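Local coordinates for phenazine biosynthesis protein PhzF family (Enterococcus faecalis, PDB 1S7J) that probably acts as an isomerase of the PhzF family, which takes its name from phenazine biosynthesis, at residues Q36-E41 with S45-T50; F115-P120 with C237-N242; F186-F191 with A208-Y213. One frame throughout, in Å; residues are numbered along the deposited sequence.

Contact 1: residues Q36-E41 with S45-T50; sequences QNIAIE and SETAFT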
ATOM      1  N   GLN A  36      -9.534 -16.954   7.220  1.00 22.48           N
ATOM      2  CA  GLN A  36     -10.520 -16.106   6.562  1.00 18.38           C
ATOM      3  C   GLN A  36     -11.407 -15.498   7.638  1.00 19.07           C
ATOM      4  O   GLN A  36     -11.655 -14.291   7.660  1.00 17.08           O
ATOM      5  CB  GLN A  36     -11.392 -16.942   5.626  1.00 25.33           C
ATOM      6  CG  GLN A  36     -12.439 -16.125   4.874  1.00 20.08           C
ATOM      7  CD  GLN A  36     -11.811 -15.174   3.872  1.00 27.29           C
ATOM      8  OE1 GLN A  36     -11.509 -15.567   2.741  1.00 33.30           O
ATOM      9  NE2 GLN A  36     -11.595 -13.917   4.280  1.00 30.94           N
ATOM     10  N   ASN A  37     -11.871 -16.357   8.533  1.00 18.86           N
ATOM     11  CA  ASN A  37     -12.739 -15.958   9.628  1.00 19.18           C
ATOM     12  C   ASN A  37     -12.099 -14.939  10.536  1.00 21.10           C
ATOM     13  O   ASN A  37     -12.779 -14.071  11.077  1.00 18.58           O
ATOM     14  CB  ASN A  37     -13.195 -17.178  10.426  1.00 16.20           C
ATOM     15  CG  ASN A  37     -14.379 -17.893   9.783  1.00 17.78           C
ATOM     16  OD1 ASN A  37     -14.588 -19.087  10.011  1.00 21.18           O
ATOM     17  ND2 ASN A  37     -15.166 -17.155   9.023  1.00 23.16           N
ATOM     18  N   ILE A  38     -10.791 -15.037  10.724  1.00 21.40           N
ATOM     19  CA  ILE A  38     -10.086 -14.078  11.560  1.00 17.01           C
ATOM     20  C   ILE A  38     -10.089 -12.726  10.911  1.00 21.30           C
ATOM     21  O   ILE A  38     -10.195 -11.706  11.591  1.00 23.23           O
ATOM     22  CB  ILE A  38      -8.618 -14.510  11.815  1.00 18.84           C
ATOM     23  CG1 ILE A  38      -8.576 -15.691  12.772  1.00 16.96           C
ATOM     24  CG2 ILE A  38      -7.809 -13.349  12.361  1.00  4.48           C
ATOM     25  CD1 ILE A  38      -7.231 -16.323  12.886  1.00 16.91           C
ATOM     26  N   ALA A  39      -9.962 -12.712   9.569  1.00 24.01           N
ATOM     27  CA  ALA A  39      -9.938 -11.460   8.801  1.00 24.78           C
ATOM     28  C   ALA A  39     -11.306 -10.794   8.805  1.00 27.13           C
ATOM     29  O   ALA A  39     -11.420  -9.563   8.779  1.00 28.02           O
ATOM     30  CB  ALA A  39      -9.477 -11.730   7.382  1.00 14.59           C
ATOM     31  N   ILE A  40     -12.352 -11.606   8.787  1.00 24.97           N
ATOM     32  CA  ILE A  40     -13.711 -11.092   8.813  1.00 29.23           C
ATOM     33  C   ILE A  40     -13.927 -10.463  10.181  1.00 29.90           C
ATOM     34  O   ILE A  40     -14.382  -9.317  10.303  1.00 32.90           O
ATOM     35  CB  ILE A  40     -14.738 -12.229   8.613  1.00 25.57           C
ATOM     36  CG1 ILE A  40     -14.585 -12.830   7.214  1.00 27.41           C
ATOM     37  CG2 ILE A  40     -16.142 -11.711   8.809  1.00 32.02           C
ATOM     38  CD1 ILE A  40     -15.441 -14.054   6.972  1.00 24.03           C
ATOM     39  N   GLU A  41     -13.540 -11.224  11.202  1.00 29.15           N
ATOM     40  CA  GLU A  41     -13.655 -10.861  12.600  1.00 26.73           C
ATOM     41  C   GLU A  41     -13.069  -9.496  13.005  1.00 29.47           C
ATOM     42  O   GLU A  41     -13.781  -8.672  13.594  1.00 27.56           O
ATOM     43  CB  GLU A  41     -13.054 -11.979  13.461  1.00 28.90           C
ATOM     44  CG  GLU A  41     -13.151 -11.768  14.964  1.00 29.25           C
ATOM     45  CD  GLU A  41     -14.583 -11.682  15.480  1.00 32.90           C
ATOM     46  OE1 GLU A  41     -14.874 -10.736  16.232  1.00 36.31           O
ATOM     47  OE2 GLU A  41     -15.405 -12.560  15.146  1.00 28.16           O
ATOM     48  N   SER A  45      -8.421  -3.737   7.110  1.00 24.32           N
ATOM     49  CA  SER A  45      -8.106  -3.698   5.672  1.00 27.50           C
ATOM     50  C   SER A  45      -7.624  -5.076   5.190  1.00 28.37           C
ATOM     51  O   SER A  45      -8.241  -5.703   4.310  1.00 27.71           O
ATOM     52  CB  SER A  45      -7.024  -2.633   5.412  1.00 31.81           C
ATOM     53  OG  SER A  45      -6.976  -2.248   4.057  1.00 44.52           O
ATOM     54  N   GLU A  46      -6.550  -5.554   5.798  1.00 29.42           N
ATOM     55  CA  GLU A  46      -5.966  -6.849   5.483  1.00 27.51           C
ATOM     56  C   GLU A  46      -5.413  -7.456   6.770  1.00 24.47           C
ATOM     57  O   GLU A  46      -5.028  -6.721   7.692  1.00 22.33           O
ATOM     58  CB  GLU A  46      -4.780  -6.691   4.484  1.00 29.17           C
ATOM     59  CG  GLU A  46      -5.131  -6.671   2.981  1.00 42.99           C
ATOM     60  CD  GLU A  46      -5.581  -5.295   2.461  1.00 51.61           C
ATOM     61  OE1 GLU A  46      -6.290  -5.254   1.418  1.00 55.86           O
ATOM     62  OE2 GLU A  46      -5.221  -4.268   3.066  1.00 52.56           O
ATOM     63  N   THR A  47      -5.375  -8.780   6.820  1.00 22.29           N
ATOM     64  CA  THR A  47      -4.825  -9.521   7.950  1.00 20.08           C
ATOM     65  C   THR A  47      -3.775 -10.468   7.359  1.00 19.62           C
ATOM     66  O   THR A  47      -4.104 -11.368   6.601  1.00 18.87           O
ATOM     67  CB  THR A  47      -5.884 -10.350   8.686  1.00 18.30           C
ATOM     68  OG1 THR A  47      -6.864  -9.482   9.246  1.00 19.12           O
ATOM     69  CG2 THR A  47      -5.233 -11.156   9.820  1.00 17.53           C
ATOM     70  N   ALA A  48      -2.519 -10.240   7.699  1.00 19.60           N
ATOM     71  CA  ALA A  48      -1.420 -11.058   7.196  1.00 21.13           C
ATOM     72  C   ALA A  48      -1.016 -12.164   8.155  1.00 23.11           C
ATOM     73  O   ALA A  48      -0.855 -11.934   9.335  1.00 23.92           O
ATOM     74  CB  ALA A  48      -0.222 -10.170   6.886  1.00 17.44           C
ATOM     75  N   PHE A  49      -0.890 -13.374   7.631  1.00 23.88           N
ATOM     76  CA  PHE A  49      -0.481 -14.530   8.419  1.00 21.43           C
ATOM     77  C   PHE A  49       0.840 -15.022   7.840  1.00 23.42           C
ATOM     78  O   PHE A  49       0.964 -15.177   6.622  1.00 19.64           O
ATOM     79  CB  PHE A  49      -1.522 -15.646   8.324  1.00 21.23           C
ATOM     80  CG  PHE A  49      -2.876 -15.249   8.796  1.00 18.88           C
ATOM     81  CD1 PHE A  49      -3.734 -14.532   7.964  1.00 25.71           C
ATOM     82  CD2 PHE A  49      -3.313 -15.585  10.074  1.00 24.60           C
ATOM     83  CE1 PHE A  49      -5.001 -14.156   8.395  1.00 25.32           C
ATOM     84  CE2 PHE A  49      -4.578 -15.212  10.513  1.00 26.63           C
ATOM     85  CZ  PHE A  49      -5.424 -14.493   9.665  1.00 26.25           C
ATOM     86  N   THR A  50       1.824 -15.272   8.704  1.00 21.81           N
ATOM     87  CA  THR A  50       3.124 -15.739   8.251  1.00 22.19           C
ATOM     88  C   THR A  50       3.664 -16.876   9.109  1.00 22.71           C
ATOM     89  O   THR A  50       3.320 -16.994  10.280  1.00 20.59           O
ATOM     90  CB  THR A  50       4.152 -14.569   8.222  1.00 22.39           C
ATOM     91  OG1 THR A  50       5.361 -15.000   7.599  1.00 24.48           O
ATOM     92  CG2 THR A  50       4.467 -14.086   9.631  1.00 20.41           C
TER

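Contact 2: residues F115-P120 with C237-N242; sequences FPYILP and CEVKEN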
ATOM      1  N   PHE A 115       8.901  -2.475  -6.037  1.00 26.86           N
ATOM      2  CA  PHE A 115       7.815  -2.692  -6.991  1.00 31.60           C
ATOM      3  C   PHE A 115       8.299  -2.490  -8.418  1.00 33.68           C
ATOM      4  O   PHE A 115       9.267  -1.768  -8.660  1.00 34.56           O
ATOM      5  CB  PHE A 115       6.647  -1.736  -6.706  1.00 25.80           C
ATOM      6  CG  PHE A 115       5.889  -2.062  -5.464  1.00 25.34           C
ATOM      7  CD1 PHE A 115       4.881  -3.028  -5.478  1.00 22.30           C
ATOM      8  CD2 PHE A 115       6.170  -1.400  -4.265  1.00 17.25           C
ATOM      9  CE1 PHE A 115       4.169  -3.332  -4.324  1.00 26.45           C
ATOM     10  CE2 PHE A 115       5.468  -1.694  -3.114  1.00 21.09           C
ATOM     11  CZ  PHE A 115       4.459  -2.663  -3.136  1.00 25.64           C
ATOM     12  N   PRO A 116       7.642  -3.156  -9.396  1.00 35.42           N
ATOM     13  CA  PRO A 116       8.028  -3.029 -10.809  1.00 39.40           C
ATOM     14  C   PRO A 116       7.964  -1.588 -11.321  1.00 42.56           C
ATOM     15  O   PRO A 116       7.099  -0.826 -10.921  1.00 42.02           O
ATOM     16  CB  PRO A 116       7.008  -3.929 -11.522  1.00 38.05           C
ATOM     17  CG  PRO A 116       5.847  -4.029 -10.527  1.00 37.36           C
ATOM     18  CD  PRO A 116       6.567  -4.147  -9.229  1.00 33.54           C
ATOM     19  N   TYR A 117       8.924  -1.223 -12.179  1.00 46.56           N
ATOM     20  CA  TYR A 117       8.968   0.128 -12.766  1.00 50.72           C
ATOM     21  C   TYR A 117       8.010   0.139 -13.946  1.00 53.32           C
ATOM     22  O   TYR A 117       8.340  -0.349 -15.033  1.00 53.62           O
ATOM     23  CB  TYR A 117      10.397   0.455 -13.250  1.00 51.75           C
ATOM     24  CG  TYR A 117      10.610   1.889 -13.738  1.00 55.44           C
ATOM     25  CD1 TYR A 117      10.046   2.338 -14.946  1.00 56.90           C
ATOM     26  CD2 TYR A 117      11.384   2.785 -13.001  1.00 55.98           C
ATOM     27  CE1 TYR A 117      10.252   3.648 -15.394  1.00 54.19           C
ATOM     28  CE2 TYR A 117      11.594   4.094 -13.443  1.00 55.72           C
ATOM     29  CZ  TYR A 117      11.024   4.520 -14.635  1.00 56.64           C
ATOM     30  OH  TYR A 117      11.204   5.818 -15.041  1.00 57.89           O
ATOM     31  N   ILE A 118       6.824   0.687 -13.734  1.00 55.08           N
ATOM     32  CA  ILE A 118       5.823   0.751 -14.779  1.00 56.99           C
ATOM     33  C   ILE A 118       5.355   2.179 -15.029  1.00 58.09           C
ATOM     34  O   ILE A 118       4.544   2.719 -14.284  1.00 61.23           O
ATOM     35  CB  ILE A 118       4.582  -0.128 -14.437  1.00 57.78           C
ATOM     36  CG1 ILE A 118       5.024  -1.540 -14.039  1.00 58.58           C
ATOM     37  CG2 ILE A 118       3.634  -0.192 -15.638  1.00 60.42           C
ATOM     38  CD1 ILE A 118       3.881  -2.460 -13.666  1.00 55.92           C
ATOM     39  N   LEU A 119       5.908   2.804 -16.052  1.00 57.63           N
ATOM     40  CA  LEU A 119       5.518   4.158 -16.412  1.00 58.77           C
ATOM     41  C   LEU A 119       4.131   4.030 -17.085  1.00 58.95           C
ATOM     42  O   LEU A 119       3.976   3.271 -18.050  1.00 58.64           O
ATOM     43  CB  LEU A 119       6.521   4.738 -17.409  1.00 57.86           C
ATOM     44  CG  LEU A 119       6.418   6.205 -17.795  1.00 57.66           C
ATOM     45  CD1 LEU A 119       6.844   7.060 -16.615  1.00 56.71           C
ATOM     46  CD2 LEU A 119       7.312   6.487 -19.008  1.00 58.78           C
ATOM     47  N   PRO A 120       3.106   4.733 -16.552  1.00 58.81           N
ATOM     48  CA  PRO A 120       1.766   4.651 -17.150  1.00 58.79           C
ATOM     49  C   PRO A 120       1.746   5.360 -18.507  1.00 59.33           C
ATOM     50  O   PRO A 120       2.390   6.413 -18.681  1.00 57.31           O
ATOM     51  CB  PRO A 120       0.900   5.363 -16.119  1.00 56.56           C
ATOM     52  CG  PRO A 120       1.809   6.425 -15.601  1.00 55.75           C
ATOM     53  CD  PRO A 120       3.120   5.670 -15.414  1.00 57.60           C
ATOM     54  N   CYS A 237      11.000   7.486  -1.784  1.00 36.34           N
ATOM     55  CA  CYS A 237      11.102   6.773  -3.056  1.00 36.02           C
ATOM     56  C   CYS A 237      12.446   6.794  -3.756  1.00 38.40           C
ATOM     57  O   CYS A 237      13.190   7.778  -3.690  1.00 38.80           O
ATOM     58  CB  CYS A 237      10.057   7.318  -4.002  1.00 33.37           C
ATOM     59  SG  CYS A 237       8.454   7.385  -3.274  1.00 38.62           S
ATOM     60  N   GLU A 238      12.733   5.724  -4.482  1.00 38.57           N
ATOM     61  CA  GLU A 238      13.961   5.627  -5.243  1.00 42.01           C
ATOM     62  C   GLU A 238      13.732   4.927  -6.567  1.00 40.07           C
ATOM     63  O   GLU A 238      12.967   3.944  -6.654  1.00 35.82           O
ATOM     64  CB  GLU A 238      15.068   4.895  -4.472  1.00 46.80           C
ATOM     65  CG  GLU A 238      16.419   4.985  -5.188  1.00 53.38           C
ATOM     66  CD  GLU A 238      17.455   4.038  -4.643  1.00 59.06           C
ATOM     67  OE1 GLU A 238      18.046   4.349  -3.590  1.00 61.71           O
ATOM     68  OE2 GLU A 238      17.698   2.986  -5.284  1.00 63.59           O
ATOM     69  N   VAL A 239      14.363   5.446  -7.609  1.00 38.34           N
ATOM     70  CA  VAL A 239      14.261   4.879  -8.929  1.00 41.07           C
ATOM     71  C   VAL A 239      15.505   4.070  -9.266  1.00 41.92           C
ATOM     72  O   VAL A 239      16.629   4.550  -9.115  1.00 38.97           O
ATOM     73  CB  VAL A 239      14.069   5.963 -10.015  1.00 42.04           C
ATOM     74  CG1 VAL A 239      13.917   5.316 -11.384  1.00 42.86           C
ATOM     75  CG2 VAL A 239      12.861   6.817  -9.698  1.00 39.38           C
ATOM     76  N   LYS A 240      15.284   2.826  -9.622  1.00 45.68           N
ATOM     77  CA  LYS A 240      16.342   1.929 -10.033  1.00 50.80           C
ATOM     78  C   LYS A 240      15.976   1.571 -11.469  1.00 53.09           C
ATOM     79  O   LYS A 240      14.878   1.896 -11.965  1.00 55.71           O
ATOM     80  CB  LYS A 240      16.335   0.645  -9.164  1.00 49.99           C
ATOM     81  CG  LYS A 240      17.073   0.764  -7.822  1.00 53.86           C
ATOM     82  CD  LYS A 240      16.812  -0.462  -6.927  1.00 56.10           C
ATOM     83  CE  LYS A 240      17.098  -1.795  -7.636  1.00 59.45           C
ATOM     84  NZ  LYS A 240      16.627  -2.999  -6.866  1.00 58.36           N
ATOM     85  N   GLU A 241      16.875   0.896 -12.171  1.00 54.76           N
ATOM     86  CA  GLU A 241      16.651   0.546 -13.548  1.00 55.01           C
ATOM     87  C   GLU A 241      15.631  -0.567 -13.477  1.00 54.32           C
ATOM     88  O   GLU A 241      15.970  -1.601 -12.814  1.00 56.13           O
ATOM     89  CB  GLU A 241      17.954  -0.012 -14.018  1.00 61.25           C
ATOM     90  CG  GLU A 241      18.825   0.973 -14.739  1.00 67.72           C
ATOM     91  CD  GLU A 241      19.218   2.155 -13.857  1.00 72.73           C
ATOM     92  OE1 GLU A 241      20.126   1.988 -13.019  1.00 77.30           O
ATOM     93  OE2 GLU A 241      18.623   3.242 -14.006  1.00 74.30           O
ATOM     94  N   ASN A 242      14.418  -0.495 -14.065  1.00 50.69           N
ATOM     95  CA  ASN A 242      13.389  -1.525 -14.081  1.00 50.09           C
ATOM     96  C   ASN A 242      12.816  -1.937 -12.684  1.00 47.92           C
ATOM     97  O   ASN A 242      12.259  -3.040 -12.534  1.00 48.87           O
ATOM     98  CB  ASN A 242      13.901  -2.768 -14.806  1.00 47.07           C
ATOM     99  CG  ASN A 242      12.860  -3.333 -15.755  1.00 54.24           C
ATOM    100  OD1 ASN A 242      12.370  -2.619 -16.638  1.00 56.78           O
ATOM    101  ND2 ASN A 242      12.517  -4.613 -15.580  1.00 54.93           N
TER

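Contact 3: residues F186-F191 with A208-Y213; sequences FVSRTF and ANLIPY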
ATOM      1  N   PHE A 186       6.062  14.836  -4.405  1.00 45.23           N
ATOM      2  CA  PHE A 186       4.754  14.582  -4.993  1.00 39.01           C
ATOM      3  C   PHE A 186       3.795  13.926  -4.005  1.00 39.68           C
ATOM      4  O   PHE A 186       4.219  13.232  -3.074  1.00 35.40           O
ATOM      5  CB  PHE A 186       4.873  13.740  -6.270  1.00 37.12           C
ATOM      6  CG  PHE A 186       5.200  12.286  -6.033  1.00 38.51           C
ATOM      7  CD1 PHE A 186       6.516  11.831  -6.115  1.00 36.22           C
ATOM      8  CD2 PHE A 186       4.184  11.356  -5.804  1.00 36.02           C
ATOM      9  CE1 PHE A 186       6.813  10.469  -5.984  1.00 37.24           C
ATOM     10  CE2 PHE A 186       4.471  10.001  -5.673  1.00 36.93           C
ATOM     11  CZ  PHE A 186       5.790   9.556  -5.764  1.00 37.62           C
ATOM     12  N   VAL A 187       2.505  14.168  -4.207  1.00 37.43           N
ATOM     13  CA  VAL A 187       1.459  13.611  -3.356  1.00 38.28           C
ATOM     14  C   VAL A 187       0.488  12.785  -4.172  1.00 37.69           C
ATOM     15  O   VAL A 187       0.407  12.946  -5.377  1.00 38.73           O
ATOM     16  CB  VAL A 187       0.680  14.723  -2.640  1.00 36.48           C
ATOM     17  CG1 VAL A 187       1.522  15.316  -1.531  1.00 36.86           C
ATOM     18  CG2 VAL A 187       0.279  15.801  -3.630  1.00 34.48           C
ATOM     19  N   SER A 188      -0.273  11.930  -3.518  1.00 37.49           N
ATOM     20  CA  SER A 188      -1.241  11.107  -4.213  1.00 36.41           C
ATOM     21  C   SER A 188      -2.363  10.677  -3.296  1.00 36.27           C
ATOM     22  O   SER A 188      -2.382  11.019  -2.114  1.00 36.53           O
ATOM     23  CB  SER A 188      -0.559   9.866  -4.801  1.00 36.84           C
ATOM     24  OG  SER A 188      -0.035   9.023  -3.783  1.00 33.88           O
ATOM     25  N   ARG A 189      -3.341   9.992  -3.878  1.00 37.40           N
ATOM     26  CA  ARG A 189      -4.503   9.420  -3.184  1.00 35.80           C
ATOM     27  C   ARG A 189      -4.959   8.317  -4.119  1.00 34.89           C
ATOM     28  O   ARG A 189      -4.933   8.493  -5.334  1.00 33.41           O
ATOM     29  CB  ARG A 189      -5.622  10.452  -2.983  1.00 33.26           C
ATOM     30  CG  ARG A 189      -5.349  11.459  -1.891  1.00 34.80           C
ATOM     31  CD  ARG A 189      -6.488  12.428  -1.738  1.00 34.15           C
ATOM     32  NE  ARG A 189      -7.724  11.773  -1.304  1.00 32.26           N
ATOM     33  CZ  ARG A 189      -8.851  12.420  -1.000  1.00 30.10           C
ATOM     34  NH1 ARG A 189      -9.914  11.741  -0.614  1.00 18.26           N
ATOM     35  NH2 ARG A 189      -8.910  13.741  -1.098  1.00 29.70           N
ATOM     36  N   THR A 190      -5.337   7.174  -3.576  1.00 35.00           N
ATOM     37  CA  THR A 190      -5.757   6.073  -4.419  1.00 32.81           C
ATOM     38  C   THR A 190      -7.146   5.546  -4.078  1.00 34.48           C
ATOM     39  O   THR A 190      -7.450   5.257  -2.917  1.00 35.21           O
ATOM     40  CB  THR A 190      -4.696   4.912  -4.404  1.00 32.72           C
ATOM     41  OG1 THR A 190      -4.640   4.304  -3.107  1.00 32.66           O
ATOM     42  CG2 THR A 190      -3.315   5.460  -4.763  1.00 26.48           C
ATOM     43  N   PHE A 191      -8.010   5.473  -5.100  1.00 37.39           N
ATOM     44  CA  PHE A 191      -9.383   5.001  -4.921  1.00 39.14           C
ATOM     45  C   PHE A 191      -9.598   3.670  -5.627  1.00 38.77           C
ATOM     46  O   PHE A 191      -9.187   3.496  -6.763  1.00 39.17           O
ATOM     47  CB  PHE A 191     -10.380   6.033  -5.476  1.00 41.09           C
ATOM     48  CG  PHE A 191     -10.018   7.466  -5.161  1.00 41.46           C
ATOM     49  CD1 PHE A 191      -9.983   7.922  -3.847  1.00 42.15           C
ATOM     50  CD2 PHE A 191      -9.690   8.350  -6.187  1.00 42.03           C
ATOM     51  CE1 PHE A 191      -9.616   9.243  -3.557  1.00 42.82           C
ATOM     52  CE2 PHE A 191      -9.325   9.665  -5.908  1.00 42.33           C
ATOM     53  CZ  PHE A 191      -9.289  10.112  -4.587  1.00 46.33           C
ATOM     54  N   ALA A 208       4.248   2.175  -8.367  1.00 31.69           N
ATOM     55  CA  ALA A 208       4.917   1.573  -9.519  1.00 35.21           C
ATOM     56  C   ALA A 208       4.657   2.531 -10.706  1.00 35.54           C
ATOM     57  O   ALA A 208       5.472   2.654 -11.598  1.00 33.57           O
ATOM     58  CB  ALA A 208       4.328   0.204  -9.821  1.00 36.45           C
ATOM     59  N   ASN A 209       3.497   3.193 -10.672  1.00 35.29           N
ATOM     60  CA  ASN A 209       3.108   4.160 -11.703  1.00 37.88           C
ATOM     61  C   ASN A 209       3.560   5.556 -11.265  1.00 38.22           C
ATOM     62  O   ASN A 209       4.054   6.342 -12.071  1.00 39.69           O
ATOM     63  CB  ASN A 209       1.579   4.184 -11.888  1.00 36.44           C
ATOM     64  CG  ASN A 209       1.018   2.859 -12.409  1.00 40.55           C
ATOM     65  OD1 ASN A 209       1.686   2.128 -13.139  1.00 41.60           O
ATOM     66  ND2 ASN A 209      -0.241   2.583 -12.061  1.00 46.74           N
ATOM     67  N   LEU A 210       3.352   5.857  -9.979  1.00 38.15           N
ATOM     68  CA  LEU A 210       3.720   7.156  -9.388  1.00 36.12           C
ATOM     69  C   LEU A 210       5.187   7.520  -9.468  1.00 35.65           C
ATOM     70  O   LEU A 210       5.536   8.609  -9.924  1.00 36.81           O
ATOM     71  CB  LEU A 210       3.300   7.212  -7.907  1.00 38.18           C
ATOM     72  CG  LEU A 210       1.903   7.674  -7.507  1.00 39.85           C
ATOM     73  CD1 LEU A 210       1.612   8.989  -8.177  1.00 37.68           C
ATOM     74  CD2 LEU A 210       0.874   6.658  -7.890  1.00 44.86           C
ATOM     75  N   ILE A 211       6.044   6.654  -8.922  1.00 32.47           N
ATOM     76  CA  ILE A 211       7.480   6.908  -8.914  1.00 35.18           C
ATOM     77  C   ILE A 211       8.078   7.115 -10.330  1.00 38.75           C
ATOM     78  O   ILE A 211       8.776   8.102 -10.564  1.00 37.45           O
ATOM     79  CB  ILE A 211       8.253   5.817  -8.095  1.00 36.22           C
ATOM     80  CG1 ILE A 211       7.737   5.814  -6.650  1.00 35.21           C
ATOM     81  CG2 ILE A 211       9.755   6.111  -8.082  1.00 27.34           C
ATOM     82  CD1 ILE A 211       8.446   4.831  -5.749  1.00 30.70           C
ATOM     83  N   PRO A 212       7.837   6.178 -11.264  1.00 42.23           N
ATOM     84  CA  PRO A 212       8.379   6.356 -12.610  1.00 47.42           C
ATOM     85  C   PRO A 212       7.982   7.727 -13.183  1.00 49.98           C
ATOM     86  O   PRO A 212       8.834   8.495 -13.636  1.00 48.76           O
ATOM     87  CB  PRO A 212       7.710   5.227 -13.383  1.00 46.62           C
ATOM     88  CG  PRO A 212       7.673   4.144 -12.376  1.00 43.24           C
ATOM     89  CD  PRO A 212       7.178   4.865 -11.145  1.00 44.83           C
ATOM     90  N   TYR A 213       6.679   8.021 -13.121  1.00 50.24           N
ATOM     91  CA  TYR A 213       6.145   9.277 -13.629  1.00 54.76           C
ATOM     92  C   TYR A 213       6.842  10.518 -13.079  1.00 55.36           C
ATOM     93  O   TYR A 213       7.218  11.418 -13.847  1.00 56.70           O
ATOM     94  CB  TYR A 213       4.625   9.379 -13.342  1.00 56.98           C
ATOM     95  CG  TYR A 213       4.044  10.737 -13.705  1.00 59.62           C
ATOM     96  CD1 TYR A 213       4.098  11.801 -12.800  1.00 61.14           C
ATOM     97  CD2 TYR A 213       3.519  10.978 -14.973  1.00 60.28           C
ATOM     98  CE1 TYR A 213       3.662  13.068 -13.151  1.00 62.20           C
ATOM     99  CE2 TYR A 213       3.074  12.255 -15.334  1.00 63.69           C
ATOM    100  CZ  TYR A 213       3.155  13.295 -14.410  1.00 64.20           C
ATOM    101  OH  TYR A 213       2.754  14.562 -14.739  1.00 65.35           O
TER

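Contact 1: residues Q36-E41 with S45-T50
Helix 36-41 runs roughly antiparallel to strand 47-50, the short axes making 147° and approaching to 9.0 Å, and the backbones come nearest at Ala39 and Thr47, whose CA atoms lie 5.5 Å apart. The helix is the connection of a beta-alpha-beta unit: strand 19-25 leads into helix 32-42, which returns the chain to strand 47-53, paired parallel with the first. No hydrogen bond spans the two segments, so packing of buried side chains joins them. Ile38 meets the far end of the Phe49 ring at its edge, not over a face: CB lies in the ring plane, 3.9 Å from CZ of Phe49, while CD1 of Ile38 reaches 3.7 Å from Phe49 CE2. Both branches take part, since CG2 of Ile38 also sits 3.8 Å from CZ of Phe49. The phenyl reaches the helix because its CG stands anti to its own carbonyl carbon (chi1 -59°). Tyr24 of strand 19-25 brings its ring against that of Phe49. Helix 32-42 packs on Thr47 and Phe49, while Ala48 between them touches Thr78 of helix 72-85, so each face of the strand has a helix. Next to Thr47 in the chain, Glu46, predicted to be an active-site residue, accepts a hydrogen bond at OE2 from Ser45 OG (2.9 Å), the donor standing 42° out of the carboxylate plane; His73 NE2 bonds the same oxygen. At Thr47 the hydroxyl turns to the helix, its OG1 lying 3.7 Å from CA of Ala39.

Contact 2: residues F115-P120 with C237-N242
The ring of Tyr117 is the flat group of this contact, and segment 237-242 meets it at one edge, putting no atom squarely over either face. There CG1 of Val239 lies in the ring plane, only 3.3 Å from CE2 of Tyr117, and 3.9 Å from the adjoining CD2 of the same ring, so a single methyl sits against one side of the aromatic. The carbonyl of Lys240 comes in obliquely, its O 3.8 Å from CD2 of Tyr117. Nearer the backbone, Tyr117 CB rests 3.4 Å from Asn242 C. Two torsions account for the edge contact: CG of Tyr117 stands opposite its own backbone N (chi1 -173°), which carries the ring out towards the hairpin, and CG1 of Val239 is likewise anti to its N, at -178°. The closest CA pair is Tyr117 and Asn242, 4.9 Å apart. No hydrogen bond crosses between the segments, and the contact lies at the surface. Glu241 and Asn242 form the two-residue corner between strand 234-240 and strand 243-259, with Asn242 at a positive phi of 62°, as the second corner residue of a tight turn often is. Tyr117 also touches Val244 just past this corner and Pro212 of helix 207-218, while Val239 touches Ile211 of that helix. A beta hairpin thus meets the end of strand 110-116 beside helix 207-218, consistent with the strand-wrapped helix of the diaminopimelate epimerase-like fold to which the family belongs.

Contact 3: residues F186-F191 with A208-Y213
Tyr213 OH is gripped twice, by hydrogen bonds with Arg217 NE and Glu139 OE1, on the same helix whose Leu210, three residues earlier, packs against Phe186. Between the two segments themselves the contact is apolar, and no hydrogen bond links them. CE2 of Phe186 does most of the touching: it lies 3.8 Å from CB of Leu210 and 3.9 Å from CG of Leu210. The leucine branch extends further along the strand, its CD1 coming 4.1 Å from CB of Ser188. CZ of Phe186 reaches over towards Ile211, where CG1 is 4.3 Å away. The approach to the ring is oblique, neither flat on a face nor at an edge. Phe186 and Ser188, two residues apart, both start their side chains towards the helix, as expected from one face of a strand. With chi1 at 74°, Phe186 CG takes the crowded position between its backbone N and carbonyl carbon, and this brings the ring against the helix at Leu210 and Ile211. The packing is that of a helix on a sheet, and in the diaminopimelate epimerase-like fold such a helix fills the inside of a curled sheet: strand 186-191 and helix 208-213 run nearly antiparallel, at 159°, the axes of these short segments coming within 10.3 Å. Trp214 stacks on the Phe186 ring, and Leu210 also touches Ile176 and Thr178 of the adjacent strand 175-180. Pro212 has no N-H to offer the preceding turn, and the helix is kinked there. The regular pattern is taken up again one residue later, where Tyr213 N bonds Asn209 O at 3.3 Å.

How the contacts relate
From the N terminus, contact 1 comes first, closing a short loop of three residues and joining helix 32-42 to strand 47-53. It is finished before contact 2 opens at 115-120, whose partner 237-242 follows 116 residues later; this ties the end of strand 110-116 to the hairpin of strands 234-240 and 243-259. Nested inside that long loop, contact 3 spans 16 residues and joins strand 186-192 to helix 207-218, which contact 2 also borders. Contacts 2 and 3 touch: Ile118 N probably bonds Ala208 O (3.2 Å), and Cys237 CB packs on Ile211 CD1 at 3.4 Å. Contact 1 lies across the chain's centre, its own centre about 30 Å from that of contact 2.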